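Local coordinates for protein glycosyl hydrolase, BNR repeat (Ralstonia eutropha, PDB 3B7F) that folds as a seven-bladed beta-propeller carrying BNR repeats and may act as a glycosyl hydrolase, at residues Gly254-Asp259 with Trp265-Asp270; Val284-Gln287 with Arg291-Trp294; Tyr316-Arg319 with Ser324-Arg327; Ala345-Ala350 with Gly355-Thr360. One frame throughout, in Å; residues are numbered along the deposited sequence.

Contact 1 of 4, residues Gly254-Asp259 with Trp265-Asp270. With EDO (1,2-ethanediol), chain J; EDO (1,2-ethanediol), chain O.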
loop_
_atom_site.group_PDB
_atom_site.type_symbol
_atom_site.label_atom_id
_atom_site.label_comp_id
_atom_site.label_asym_id
_atom_site.label_seq_id
_atom_site.Cartn_x
_atom_site.Cartn_y
_atom_site.Cartn_z
ATOM N N GLY A 254 -12.401 9.422 -3.924
ATOM C CA GLY A 254 -12.371 8.936 -5.279
ATOM C C GLY A 254 -11.121 8.272 -5.780
ATOM O O GLY A 254 -10.117 8.199 -5.065
ATOM N N ILE A 255 -11.239 7.754 -7.004
ATOM C CA ILE A 255 -10.135 7.138 -7.729
ATOM C C ILE A 255 -9.639 8.235 -8.658
ATOM O O ILE A 255 -10.448 8.845 -9.365
ATOM C CB ILE A 255 -10.526 5.905 -8.561
ATOM C CG1 ILE A 255 -11.249 4.852 -7.695
ATOM C CG2 ILE A 255 -9.263 5.322 -9.242
ATOM C CD1 ILE A 255 -12.041 3.795 -8.525
ATOM N N TYR A 256 -8.334 8.488 -8.634
ATOM C CA TYR A 256 -7.727 9.509 -9.447
ATOM C C TYR A 256 -6.515 9.011 -10.207
ATOM O O TYR A 256 -5.827 8.107 -9.770
ATOM C CB TYR A 256 -7.251 10.694 -8.578
ATOM C CG TYR A 256 -8.346 11.425 -7.857
ATOM C CD1 TYR A 256 -8.818 10.959 -6.627
ATOM C CD2 TYR A 256 -8.928 12.559 -8.397
ATOM C CE1 TYR A 256 -9.850 11.616 -5.955
ATOM C CE2 TYR A 256 -9.959 13.219 -7.736
ATOM C CZ TYR A 256 -10.418 12.733 -6.507
ATOM O OH TYR A 256 -11.438 13.363 -5.839
ATOM N N ARG A 257 -6.246 9.690 -11.320
ATOM C CA ARG A 257 -5.081 9.473 -12.151
ATOM C C ARG A 257 -4.406 10.836 -12.358
ATOM O O ARG A 257 -5.075 11.837 -12.607
ATOM C CB ARG A 257 -5.466 8.884 -13.498
ATOM C CG ARG A 257 -4.276 8.551 -14.387
ATOM C CD ARG A 257 -4.730 8.156 -15.755
ATOM N NE ARG A 257 -3.587 7.925 -16.649
ATOM C CZ ARG A 257 -2.971 8.838 -17.397
ATOM N NH1 ARG A 257 -3.295 10.127 -17.358
ATOM N NH2 ARG A 257 -1.965 8.457 -18.157
HETATM N N MSE A 258 -3.085 10.854 -12.244
HETATM C CA MSE A 258 -2.291 12.046 -12.547
HETATM C C MSE A 258 -1.142 11.713 -13.493
HETATM O O MSE A 258 -0.387 10.775 -13.262
HETATM C CB MSE A 258 -1.695 12.681 -11.285
HETATM C CG MSE A 258 -0.737 13.848 -11.573
HETATM SE SE MSE A 258 0.133 14.634 -10.075
HETATM C CE MSE A 258 -1.267 15.623 -9.293
ATOM N N ASP A 259 -1.033 12.489 -14.559
ATOM C CA ASP A 259 0.154 12.498 -15.388
ATOM C C ASP A 259 0.938 13.632 -14.722
ATOM O O ASP A 259 0.490 14.780 -14.748
ATOM C CB ASP A 259 -0.176 12.801 -16.843
ATOM C CG ASP A 259 1.037 12.751 -17.715
ATOM O OD1 ASP A 259 2.110 13.181 -17.256
ATOM O OD2 ASP A 259 0.908 12.270 -18.851
ATOM N N TRP A 265 -4.576 15.829 -10.469
ATOM C CA TRP A 265 -5.305 14.582 -10.280
ATOM C C TRP A 265 -6.650 14.764 -10.955
ATOM O O TRP A 265 -7.322 15.770 -10.709
ATOM C CB TRP A 265 -5.553 14.283 -8.796
ATOM C CG TRP A 265 -4.311 14.014 -8.014
ATOM C CD1 TRP A 265 -3.670 14.880 -7.196
ATOM C CD2 TRP A 265 -3.551 12.791 -7.990
ATOM N NE1 TRP A 265 -2.569 14.285 -6.657
ATOM C CE2 TRP A 265 -2.458 13.007 -7.135
ATOM C CE3 TRP A 265 -3.695 11.540 -8.601
ATOM C CZ2 TRP A 265 -1.486 12.021 -6.883
ATOM C CZ3 TRP A 265 -2.728 10.565 -8.362
ATOM C CH2 TRP A 265 -1.642 10.817 -7.500
ATOM N N LYS A 266 -7.015 13.805 -11.812
ATOM C CA LYS A 266 -8.294 13.746 -12.521
ATOM C C LYS A 266 -9.061 12.523 -12.056
ATOM O O LYS A 266 -8.532 11.429 -12.090
ATOM C CB LYS A 266 -8.060 13.664 -14.019
ATOM C CG LYS A 266 -7.448 14.939 -14.571
ATOM C CD LYS A 266 -7.284 14.851 -16.065
ATOM C CE LYS A 266 -6.710 16.139 -16.642
ATOM N NZ LYS A 266 -6.385 15.870 -18.054
ATOM N N ARG A 267 -10.304 12.742 -11.621
ATOM C CA ARG A 267 -11.163 11.727 -11.069
ATOM C C ARG A 267 -11.755 10.738 -12.091
ATOM O O ARG A 267 -12.933 10.798 -12.474
ATOM C CB ARG A 267 -12.293 12.384 -10.239
ATOM C CG ARG A 267 -12.964 11.400 -9.261
ATOM C CD ARG A 267 -13.816 12.150 -8.261
ATOM N NE ARG A 267 -14.410 11.244 -7.297
ATOM C CZ ARG A 267 -15.035 11.597 -6.176
ATOM N NH1 ARG A 267 -15.218 12.854 -5.840
ATOM N NH2 ARG A 267 -15.524 10.657 -5.399
ATOM N N ILE A 268 -10.900 9.803 -12.499
ATOM C CA ILE A 268 -11.292 8.673 -13.339
ATOM C C ILE A 268 -12.356 7.821 -12.681
ATOM O O ILE A 268 -13.093 7.151 -13.373
ATOM C CB ILE A 268 -10.084 7.781 -13.774
ATOM C CG1 ILE A 268 -9.261 7.246 -12.572
ATOM C CG2 ILE A 268 -9.195 8.576 -14.780
ATOM C CD1 ILE A 268 -8.173 6.216 -12.920
ATOM N N GLY A 269 -12.453 7.875 -11.350
ATOM C CA GLY A 269 -13.546 7.280 -10.627
ATOM C C GLY A 269 -14.964 7.759 -10.969
ATOM O O GLY A 269 -15.922 7.080 -10.659
ATOM N N ASP A 270 -15.103 8.913 -11.603
ATOM C CA ASP A 270 -16.398 9.375 -12.111
ATOM C C ASP A 270 -16.964 8.502 -13.249
ATOM O O ASP A 270 -18.123 8.670 -13.593
ATOM C CB ASP A 270 -16.310 10.854 -12.541
ATOM C CG ASP A 270 -16.145 11.799 -11.357
ATOM O OD1 ASP A 270 -16.434 11.367 -10.225
ATOM O OD2 ASP A 270 -15.761 12.985 -11.538
HETATM C C1 EDO J . -1.853 11.300 -20.967
HETATM O O1 EDO J . -0.977 10.976 -19.865
HETATM C C2 EDO J . -3.310 11.572 -20.534
HETATM O O2 EDO J . -3.438 12.570 -19.491
HETATM C C1 EDO O . -11.868 13.121 -15.553
HETATM O O1 EDO O . -13.048 12.659 -14.890
HETATM C C2 EDO O . -10.977 11.940 -15.911
HETATM O O2 EDO O . -10.066 12.231 -16.997
#

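Contact 2 of 4, residues Val284-Gln287 with Arg291-Trp294. With EDO (1,2-ethanediol), chain H.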
loop_
_atom_site.group_PDB
_atom_site.type_symbol
_atom_site.label_atom_id
_atom_site.label_comp_id
_atom_site.label_asym_id
_atom_site.label_seq_id
_atom_site.Cartn_x
_atom_site.Cartn_y
_atom_site.Cartn_z
ATOM N N VAL A 284 -3.972 -0.975 -7.308
ATOM C CA VAL A 284 -2.865 -1.789 -7.830
ATOM C C VAL A 284 -2.763 -1.566 -9.325
ATOM O O VAL A 284 -3.780 -1.494 -9.986
ATOM C CB VAL A 284 -3.087 -3.326 -7.516
ATOM C CG1 VAL A 284 -2.107 -4.201 -8.298
ATOM C CG2 VAL A 284 -2.984 -3.581 -6.028
ATOM N N VAL A 285 -1.547 -1.468 -9.851
ATOM C CA VAL A 285 -1.320 -1.257 -11.295
ATOM C C VAL A 285 -0.683 -2.484 -11.930
ATOM O O VAL A 285 0.050 -3.194 -11.283
ATOM C CB VAL A 285 -0.424 -0.033 -11.561
ATOM C CG1 VAL A 285 -0.907 1.115 -10.796
ATOM C CG2 VAL A 285 1.076 -0.312 -11.205
ATOM N N HIS A 286 -1.018 -2.755 -13.185
ATOM C CA HIS A 286 -0.419 -3.841 -13.957
ATOM C C HIS A 286 1.055 -3.436 -14.181
ATOM O O HIS A 286 1.324 -2.337 -14.603
ATOM C CB HIS A 286 -1.186 -3.983 -15.268
ATOM C CG HIS A 286 -0.776 -5.137 -16.129
ATOM N ND1 HIS A 286 0.456 -5.225 -16.736
ATOM C CD2 HIS A 286 -1.477 -6.211 -16.558
ATOM C CE1 HIS A 286 0.510 -6.318 -17.474
ATOM N NE2 HIS A 286 -0.659 -6.925 -17.401
ATOM N N GLN A 287 1.995 -4.314 -13.845
ATOM C CA GLN A 287 3.444 -4.047 -13.988
ATOM C C GLN A 287 3.924 -3.453 -15.319
ATOM O O GLN A 287 4.767 -2.567 -15.328
ATOM C CB GLN A 287 4.237 -5.333 -13.771
ATOM C CG GLN A 287 4.660 -5.551 -12.348
ATOM C CD GLN A 287 5.794 -4.649 -11.951
ATOM O OE1 GLN A 287 6.751 -4.475 -12.705
ATOM N NE2 GLN A 287 5.696 -4.072 -10.764
ATOM N N ARG A 291 -2.159 1.517 -18.287
ATOM C CA ARG A 291 -3.608 1.719 -18.449
ATOM C C ARG A 291 -4.462 0.781 -17.587
ATOM O O ARG A 291 -5.650 1.031 -17.431
ATOM C CB ARG A 291 -3.998 1.587 -19.928
ATOM C CG ARG A 291 -3.396 2.695 -20.790
ATOM C CD ARG A 291 -3.553 2.545 -22.321
ATOM N NE ARG A 291 -4.915 2.573 -22.870
ATOM C CZ ARG A 291 -5.698 3.656 -23.015
ATOM N NH1 ARG A 291 -5.338 4.858 -22.570
ATOM N NH2 ARG A 291 -6.905 3.522 -23.567
ATOM N N THR A 292 -3.850 -0.270 -17.025
ATOM C CA THR A 292 -4.563 -1.281 -16.254
ATOM C C THR A 292 -4.339 -1.108 -14.758
ATOM O O THR A 292 -3.200 -1.088 -14.283
ATOM C CB THR A 292 -4.212 -2.697 -16.713
ATOM O OG1 THR A 292 -4.611 -2.823 -18.073
ATOM C CG2 THR A 292 -4.944 -3.774 -15.843
ATOM N N VAL A 293 -5.455 -0.981 -14.046
ATOM C CA VAL A 293 -5.492 -0.687 -12.612
ATOM C C VAL A 293 -6.685 -1.411 -12.033
ATOM O O VAL A 293 -7.697 -1.567 -12.725
ATOM C CB VAL A 293 -5.569 0.872 -12.378
ATOM C CG1 VAL A 293 -6.047 1.222 -11.002
ATOM C CG2 VAL A 293 -4.205 1.531 -12.665
ATOM N N TRP A 294 -6.537 -1.888 -10.790
ATOM C CA TRP A 294 -7.579 -2.589 -10.029
ATOM C C TRP A 294 -7.871 -1.850 -8.734
ATOM O O TRP A 294 -6.935 -1.366 -8.110
ATOM C CB TRP A 294 -7.132 -4.015 -9.644
ATOM C CG TRP A 294 -6.977 -4.925 -10.784
ATOM C CD1 TRP A 294 -7.943 -5.680 -11.330
ATOM C CD2 TRP A 294 -5.789 -5.167 -11.547
ATOM N NE1 TRP A 294 -7.449 -6.400 -12.369
ATOM C CE2 TRP A 294 -6.131 -6.088 -12.548
ATOM C CE3 TRP A 294 -4.469 -4.692 -11.479
ATOM C CZ2 TRP A 294 -5.202 -6.576 -13.474
ATOM C CZ3 TRP A 294 -3.536 -5.182 -12.386
ATOM C CH2 TRP A 294 -3.909 -6.123 -13.371
HETATM C C1 EDO H . -3.240 -6.237 -20.833
HETATM O O1 EDO H . -2.266 -5.235 -20.495
HETATM C C2 EDO H . -4.315 -6.416 -19.747
HETATM O O2 EDO H . -5.051 -5.216 -19.398
#

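Contact 3 of 4, residues Tyr316-Arg319 with Ser324-Arg327. With EDO (1,2-ethanediol), chain H.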
loop_
_atom_site.group_PDB
_atom_site.type_symbol
_atom_site.label_atom_id
_atom_site.label_comp_id
_atom_site.label_asym_id
_atom_site.label_seq_id
_atom_site.Cartn_x
_atom_site.Cartn_y
_atom_site.Cartn_z
ATOM N N TYR A 316 -12.849 -3.979 -9.249
ATOM C CA TYR A 316 -13.147 -3.339 -10.539
ATOM C C TYR A 316 -11.832 -3.137 -11.222
ATOM O O TYR A 316 -10.867 -2.744 -10.585
ATOM C CB TYR A 316 -13.939 -2.017 -10.422
ATOM C CG TYR A 316 -15.434 -2.230 -10.368
ATOM C CD1 TYR A 316 -16.028 -2.771 -9.236
ATOM C CD2 TYR A 316 -16.249 -1.937 -11.463
ATOM C CE1 TYR A 316 -17.359 -3.012 -9.166
ATOM C CE2 TYR A 316 -17.593 -2.169 -11.398
ATOM C CZ TYR A 316 -18.150 -2.688 -10.236
ATOM O OH TYR A 316 -19.499 -2.920 -10.141
ATOM N N VAL A 317 -11.802 -3.441 -12.522
ATOM C CA VAL A 317 -10.631 -3.215 -13.355
ATOM C C VAL A 317 -10.923 -2.117 -14.385
ATOM O O VAL A 317 -12.080 -1.906 -14.762
ATOM C CB VAL A 317 -10.213 -4.512 -14.113
ATOM C CG1 VAL A 317 -11.241 -4.858 -15.176
ATOM C CG2 VAL A 317 -8.807 -4.384 -14.740
ATOM N N THR A 318 -9.864 -1.398 -14.779
ATOM C CA THR A 318 -9.876 -0.505 -15.941
ATOM C C THR A 318 -8.671 -0.951 -16.790
ATOM O O THR A 318 -7.660 -1.298 -16.240
ATOM C CB THR A 318 -9.803 1.018 -15.620
ATOM O OG1 THR A 318 -9.891 1.750 -16.856
ATOM C CG2 THR A 318 -8.512 1.417 -14.852
ATOM N N ARG A 319 -8.846 -1.059 -18.096
ATOM C CA ARG A 319 -7.761 -1.357 -19.031
ATOM C C ARG A 319 -7.504 -0.194 -19.994
ATOM O O ARG A 319 -6.736 -0.330 -20.947
ATOM C CB ARG A 319 -8.090 -2.648 -19.780
ATOM C CG ARG A 319 -8.226 -3.860 -18.801
ATOM C CD ARG A 319 -8.197 -5.187 -19.555
ATOM N NE ARG A 319 -7.860 -6.334 -18.682
ATOM C CZ ARG A 319 -8.744 -7.075 -18.015
ATOM N NH1 ARG A 319 -10.047 -6.853 -18.092
ATOM N NH2 ARG A 319 -8.308 -8.059 -17.261
ATOM N N SER A 324 -13.126 3.661 -18.635
ATOM C CA SER A 324 -14.199 2.697 -18.389
ATOM C C SER A 324 -13.746 1.704 -17.315
ATOM O O SER A 324 -12.554 1.467 -17.125
ATOM C CB SER A 324 -14.616 1.961 -19.674
ATOM O OG SER A 324 -13.589 1.098 -20.133
ATOM N N TRP A 325 -14.716 1.147 -16.606
ATOM C CA TRP A 325 -14.471 0.192 -15.529
ATOM C C TRP A 325 -15.343 -1.029 -15.720
ATOM O O TRP A 325 -16.496 -0.901 -16.141
ATOM C CB TRP A 325 -14.775 0.823 -14.156
ATOM C CG TRP A 325 -13.878 1.986 -13.792
ATOM C CD1 TRP A 325 -14.092 3.317 -14.049
ATOM C CD2 TRP A 325 -12.635 1.907 -13.106
ATOM N NE1 TRP A 325 -13.064 4.063 -13.547
ATOM C CE2 TRP A 325 -12.148 3.228 -12.971
ATOM C CE3 TRP A 325 -11.877 0.844 -12.585
ATOM C CZ2 TRP A 325 -10.944 3.520 -12.318
ATOM C CZ3 TRP A 325 -10.673 1.134 -11.949
ATOM C CH2 TRP A 325 -10.217 2.458 -11.832
ATOM N N GLN A 326 -14.795 -2.201 -15.411
ATOM C CA GLN A 326 -15.547 -3.461 -15.487
ATOM C C GLN A 326 -15.521 -4.166 -14.142
ATOM O O GLN A 326 -14.492 -4.169 -13.452
ATOM C CB GLN A 326 -15.014 -4.402 -16.572
ATOM C CG GLN A 326 -15.277 -3.899 -18.029
ATOM C CD GLN A 326 -14.415 -2.722 -18.408
ATOM O OE1 GLN A 326 -13.191 -2.709 -18.136
ATOM N NE2 GLN A 326 -15.044 -1.694 -19.008
ATOM N N ARG A 327 -16.655 -4.767 -13.797
ATOM C CA ARG A 327 -16.825 -5.481 -12.546
ATOM C C ARG A 327 -16.208 -6.849 -12.693
ATOM O O ARG A 327 -16.444 -7.514 -13.700
ATOM C CB ARG A 327 -18.321 -5.650 -12.235
ATOM C CG ARG A 327 -18.637 -6.269 -10.862
ATOM C CD ARG A 327 -20.147 -6.339 -10.739
ATOM N NE ARG A 327 -20.570 -6.903 -9.470
ATOM C CZ ARG A 327 -20.560 -6.258 -8.305
ATOM N NH1 ARG A 327 -20.190 -4.984 -8.195
ATOM N NH2 ARG A 327 -20.959 -6.897 -7.244
HETATM C C1 EDO H . -3.240 -6.237 -20.833
HETATM O O1 EDO H . -2.266 -5.235 -20.495
HETATM C C2 EDO H . -4.315 -6.416 -19.747
HETATM O O2 EDO H . -5.051 -5.216 -19.398
HETATM O O HOH W 1 -11.576 -0.631 -19.079
HETATM O O HOH W 2 -12.083 -4.875 -18.627
#

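Contact 4 of 4, residues Ala345-Ala350 with Gly355-Thr360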
loop_
_atom_site.group_PDB
_atom_site.type_symbol
_atom_site.label_atom_id
_atom_site.label_comp_id
_atom_site.label_asym_id
_atom_site.label_seq_id
_atom_site.Cartn_x
_atom_site.Cartn_y
_atom_site.Cartn_z
ATOM N N ALA A 345 -3.853 -4.453 1.396
ATOM C CA ALA A 345 -4.360 -5.822 1.253
ATOM C C ALA A 345 -4.683 -6.304 -0.188
ATOM O O ALA A 345 -5.296 -7.363 -0.343
ATOM C CB ALA A 345 -5.552 -6.031 2.219
HETATM N N MSE A 346 -4.317 -5.542 -1.224
HETATM C CA MSE A 346 -4.357 -6.014 -2.622
HETATM C C MSE A 346 -2.955 -5.953 -3.177
HETATM O O MSE A 346 -2.218 -5.037 -2.847
HETATM C CB MSE A 346 -5.190 -5.187 -3.593
HETATM C CG MSE A 346 -6.632 -5.363 -3.501
HETATM SE SE MSE A 346 -7.520 -5.028 -5.203
HETATM C CE MSE A 346 -6.985 -3.245 -5.288
ATOM N N THR A 347 -2.618 -6.912 -4.043
ATOM C CA THR A 347 -1.327 -6.952 -4.713
ATOM C C THR A 347 -1.489 -7.689 -6.030
ATOM O O THR A 347 -2.517 -8.337 -6.284
ATOM C CB THR A 347 -0.256 -7.647 -3.843
ATOM O OG1 THR A 347 1.051 -7.426 -4.374
ATOM C CG2 THR A 347 -0.530 -9.153 -3.724
ATOM N N ALA A 348 -0.466 -7.574 -6.858
ATOM C CA ALA A 348 -0.469 -8.225 -8.146
ATOM C C ALA A 348 0.923 -8.787 -8.400
ATOM O O ALA A 348 1.891 -8.298 -7.837
ATOM C CB ALA A 348 -0.931 -7.226 -9.260
ATOM N N ASP A 349 1.004 -9.869 -9.167
ATOM C CA ASP A 349 2.294 -10.447 -9.566
ATOM C C ASP A 349 2.716 -9.846 -10.939
ATOM O O ASP A 349 2.017 -8.983 -11.469
ATOM C CB ASP A 349 2.256 -11.979 -9.529
ATOM C CG ASP A 349 1.344 -12.599 -10.571
ATOM O OD1 ASP A 349 1.309 -12.131 -11.727
ATOM O OD2 ASP A 349 0.671 -13.598 -10.222
ATOM N N ALA A 350 3.858 -10.296 -11.482
ATOM C CA ALA A 350 4.382 -9.831 -12.769
ATOM C C ALA A 350 4.411 -10.964 -13.793
ATOM O O ALA A 350 5.184 -10.923 -14.738
ATOM C CB ALA A 350 5.791 -9.210 -12.589
ATOM N N GLY A 355 -1.540 -11.909 -12.304
ATOM C CA GLY A 355 -2.370 -12.416 -11.258
ATOM C C GLY A 355 -2.594 -11.306 -10.256
ATOM O O GLY A 355 -1.740 -10.420 -10.106
ATOM N N VAL A 356 -3.769 -11.330 -9.625
ATOM C CA VAL A 356 -4.215 -10.307 -8.676
ATOM C C VAL A 356 -4.728 -11.022 -7.407
ATOM O O VAL A 356 -5.310 -12.113 -7.452
ATOM C CB VAL A 356 -5.295 -9.393 -9.299
ATOM C CG1 VAL A 356 -5.610 -8.209 -8.366
ATOM C CG2 VAL A 356 -4.859 -8.884 -10.671
ATOM N N TYR A 357 -4.484 -10.414 -6.267
ATOM C CA TYR A 357 -4.773 -11.068 -4.999
ATOM C C TYR A 357 -5.300 -10.084 -4.020
ATOM O O TYR A 357 -4.916 -8.932 -4.051
ATOM C CB TYR A 357 -3.451 -11.625 -4.420
ATOM C CG TYR A 357 -2.650 -12.455 -5.401
ATOM C CD1 TYR A 357 -2.869 -13.828 -5.520
ATOM C CD2 TYR A 357 -1.709 -11.864 -6.261
ATOM C CE1 TYR A 357 -2.165 -14.600 -6.466
ATOM C CE2 TYR A 357 -1.027 -12.625 -7.193
ATOM C CZ TYR A 357 -1.242 -14.001 -7.277
ATOM O OH TYR A 357 -0.551 -14.783 -8.200
ATOM N N PHE A 358 -6.174 -10.521 -3.124
ATOM C CA PHE A 358 -6.578 -9.643 -2.026
ATOM C C PHE A 358 -6.877 -10.402 -0.739
ATOM O O PHE A 358 -7.241 -11.576 -0.778
ATOM C CB PHE A 358 -7.716 -8.677 -2.416
ATOM C CG PHE A 358 -9.073 -9.331 -2.674
ATOM C CD1 PHE A 358 -9.960 -9.580 -1.636
ATOM C CD2 PHE A 358 -9.480 -9.612 -3.968
ATOM C CE1 PHE A 358 -11.207 -10.142 -1.867
ATOM C CE2 PHE A 358 -10.729 -10.216 -4.208
ATOM C CZ PHE A 358 -11.589 -10.457 -3.154
ATOM N N GLY A 359 -6.736 -9.698 0.385
ATOM C CA GLY A 359 -6.960 -10.256 1.720
ATOM C C GLY A 359 -8.000 -9.440 2.424
ATOM O O GLY A 359 -7.944 -8.221 2.409
ATOM N N THR A 360 -8.920 -10.118 3.098
ATOM C CA THR A 360 -10.023 -9.463 3.768
ATOM C C THR A 360 -9.811 -9.423 5.290
ATOM O O THR A 360 -9.015 -10.173 5.836
ATOM C CB THR A 360 -11.349 -10.154 3.460
ATOM O OG1 THR A 360 -11.386 -11.402 4.128
ATOM C CG2 THR A 360 -11.561 -10.367 1.936
#

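Contact 1 of 4, residues Gly254-Asp259 with Trp265-Asp270
Strand 254-259 and the start of segment Trp265-Asp270 run antiparallel, tied by two backbone bonds between Arg257 and Lys266, before the second segment turns out of the sheet. They form the hairpin of the third and outermost fourth strands in one blade of the beta-propeller. Lys266 O is gripped twice, by Arg257 N at 3.0 Å and Ile268 N at 2.9 Å, which reach it from opposite faces of its plane. An inverse gamma turn centred on Arg267 then leads into a short 3-10 segment, yet Gly269 N still reaches back to Ile255 O at 3.0 Å, standing 38° out of the carbonyl plane.

Arg267 lies over Tyr256, with its CG 4.2 Å from the ring centroid in a CH-pi contact. The extended chain carries the guanidinium on past Gly254 to a salt bridge with Asp278, while the Tyr256 hydroxyl bonds to Cys253 O and Ala219 N. Ile268 crosses Ile255 at about a right angle, and its CD1 rests against the Arg257 CB. Farther out, Arg257 NH2 and Asp259 OD2 share O1 of an ethanediol probably taken from the crystallisation liquor.

Selenomethionine Met258 makes a Met-aromatic contact with Trp265. Its chain bends at the last torsion (chi3 -74°), bringing Met258 CE over the indole face, 3.3 Å from the centroid of the five-membered ring of Trp265.

Contact 2 of 4, residues Val284-Gln287 with Arg291-Trp294
Val284 O receives the backbone N-H of Trp294 at 2.9 Å and also meets Val293 CA, at 3.2 Å, in a CA-H...O contact. The return bond, Val284 N to Trp294 O, completes an antiparallel hydrogen-bonded pair, and in both bonds the donor lies in the carbonyl plane. One step along, Val285 and Val293 form a non-hydrogen-bonded pair whose methyls CG1 and CG2, respectively, touch at 3.8 Å. The ladder closes with His286 N, which points almost straight at Thr292 O (3.0 Å, 173° at the hydrogen) but from above the carbonyl plane.

The six-membered part of the Trp294 indole reaches back along the first segment. Its edge faces Val284 O, Trp294 CZ3 comes within 3.6 Å of His286 N, and CH2 approaches the His286 CB. At the far end of the indole NE1 donates to Glu371 O, which helps fix the ring's rotation. Thr292 CG2 covers part of one indole face, and Thr292 CB packs against His286 CB at 3.6 Å. With its CG anti to the backbone N (chi1 -175°), His286 turns its imidazole past this threonine, whose OG1 accepts a 2.8 Å bond from O2 of an ethanediol and is also bonded to Asp289.

This inner hairpin of its blade is flanked by strand 315-318, where Val317 meets Thr292 and Trp294, and by strand 346-348 of the next blade, whose Met346 and Ala348 meet Val284.

Contact 3 of 4, residues Tyr316-Arg319 with Ser324-Arg327
Tyr316-Arg319 and Ser324-Arg327 lie antiparallel, with Val317 and Gln326 exchanging a pair of backbone bonds: Val317 N to Gln326 O at 2.9 Å and Gln326 N to Val317 O at 2.8 Å. The sequence from Thr318 to Trp325 matches the Asp box of BNR repeats, the turn that links the third and fourth strands of a blade.

Trp325 and Thr318, at the two ends of that motif, meet face on. The Thr318 CB sits over the indole, 3.7 Å from the centroid of its six-membered ring, with CG2 alongside it over CZ3 and CH2. Trp325 NE1 is held by Ile268 O. The Thr318 hydroxyl lies in the turn and accepts from Gly322 N, while Ser324 OG bonds to Asp320. A water binds the two arms together, accepting from Arg319 N and donating to Ser324 OG and to Gln326 OE1, the last at 2.8 Å.

On the face bearing Tyr316, Arg327 CA stands over the phenol, 3.8 Å from its centroid. From there, with CG anti to the backbone N (chi1 -174°) and the chain extended as far as NE, the arginine runs across the ring, CB and CG passing close to CZ. Arg327 NH1 then donates to Tyr316 OH at 2.9 Å, the oxygen lying nearly in the guanidinium plane although that plane is turned 70° from the ring.

Arg327 NE forms a salt bridge with Asp329 and NH2 bonds to Lys312 O. With NH1 committed to the phenol as well, each guanidinium nitrogen has a partner, an arrangement that fixes the group's rotation and probably steadies its charge at the blade's outer edge.

Contact 4 of 4, residues Ala345-Ala350 with Gly355-Thr360
Backbone bonds come first in the pairing of Ala345-Ala350 with Gly355-Thr360, the hairpin of the first two strands of a propeller blade. Thr347 and Tyr357 form the central hydrogen-bonded pair, Thr347 N to Tyr357 O at 3.1 Å and Tyr357 N to Thr347 O at 2.9 Å. Gly359 N to Ala345 O, at 2.8 Å, and Asp349 N to Gly355 O, at 3.0 Å, extend the ladder at its two ends. The short strand axes run at 160° to each other, close to antiparallel.

Apolar contacts are divided between the faces. On one, selenomethionine Met346 lays its CG against Phe358 CB at 3.7 Å before SE and CE turn off from the pair, while the phenyl ring stacks with Trp366 and meets Trp375 edge-to-face. On the other, Thr347 CG2 touches Tyr357 CB and CD2, and the Thr347 hydroxyl oxygen bonds to Ser390 N.

Polar side-chain bonds gather at Asp349. Its CG stands between the backbone N and the carbonyl carbon (chi1 67°), bringing the carboxylate back across the hairpin. Gly355 N donates to Asp349 OD1 at 2.9 Å from above the carboxylate plane, and His351 N bonds to the same oxygen. OD2 forms a salt bridge with Arg42 and accepts a hydrogen bond from Tyr357 OH, 2.6 Å from Asp349 OD2 on its anti side, with the ring turned 63° from the carboxylate.

In the fold
The four hairpins follow one another along the chain and sample three successive blades of the propeller. Contact 1 closes the outer edge of the first; contacts 2 and 3, with centres 10 Å apart, are the inner and outer hairpins of the second; contact 4 is the inner hairpin of the third. Within the shared sheet, Val293 and Thr318 join contacts 2 and 3 by a probable backbone hydrogen bond. Between blades, Trp325 of contact 3 reaches Ile268 and Ile255 of contact 1, and Met346, Ala348 and Val356 of contact 4 pack on Val284 and Trp294 of contact 2. Neighbouring blades thus meet through their inner hairpins and through their outer ones.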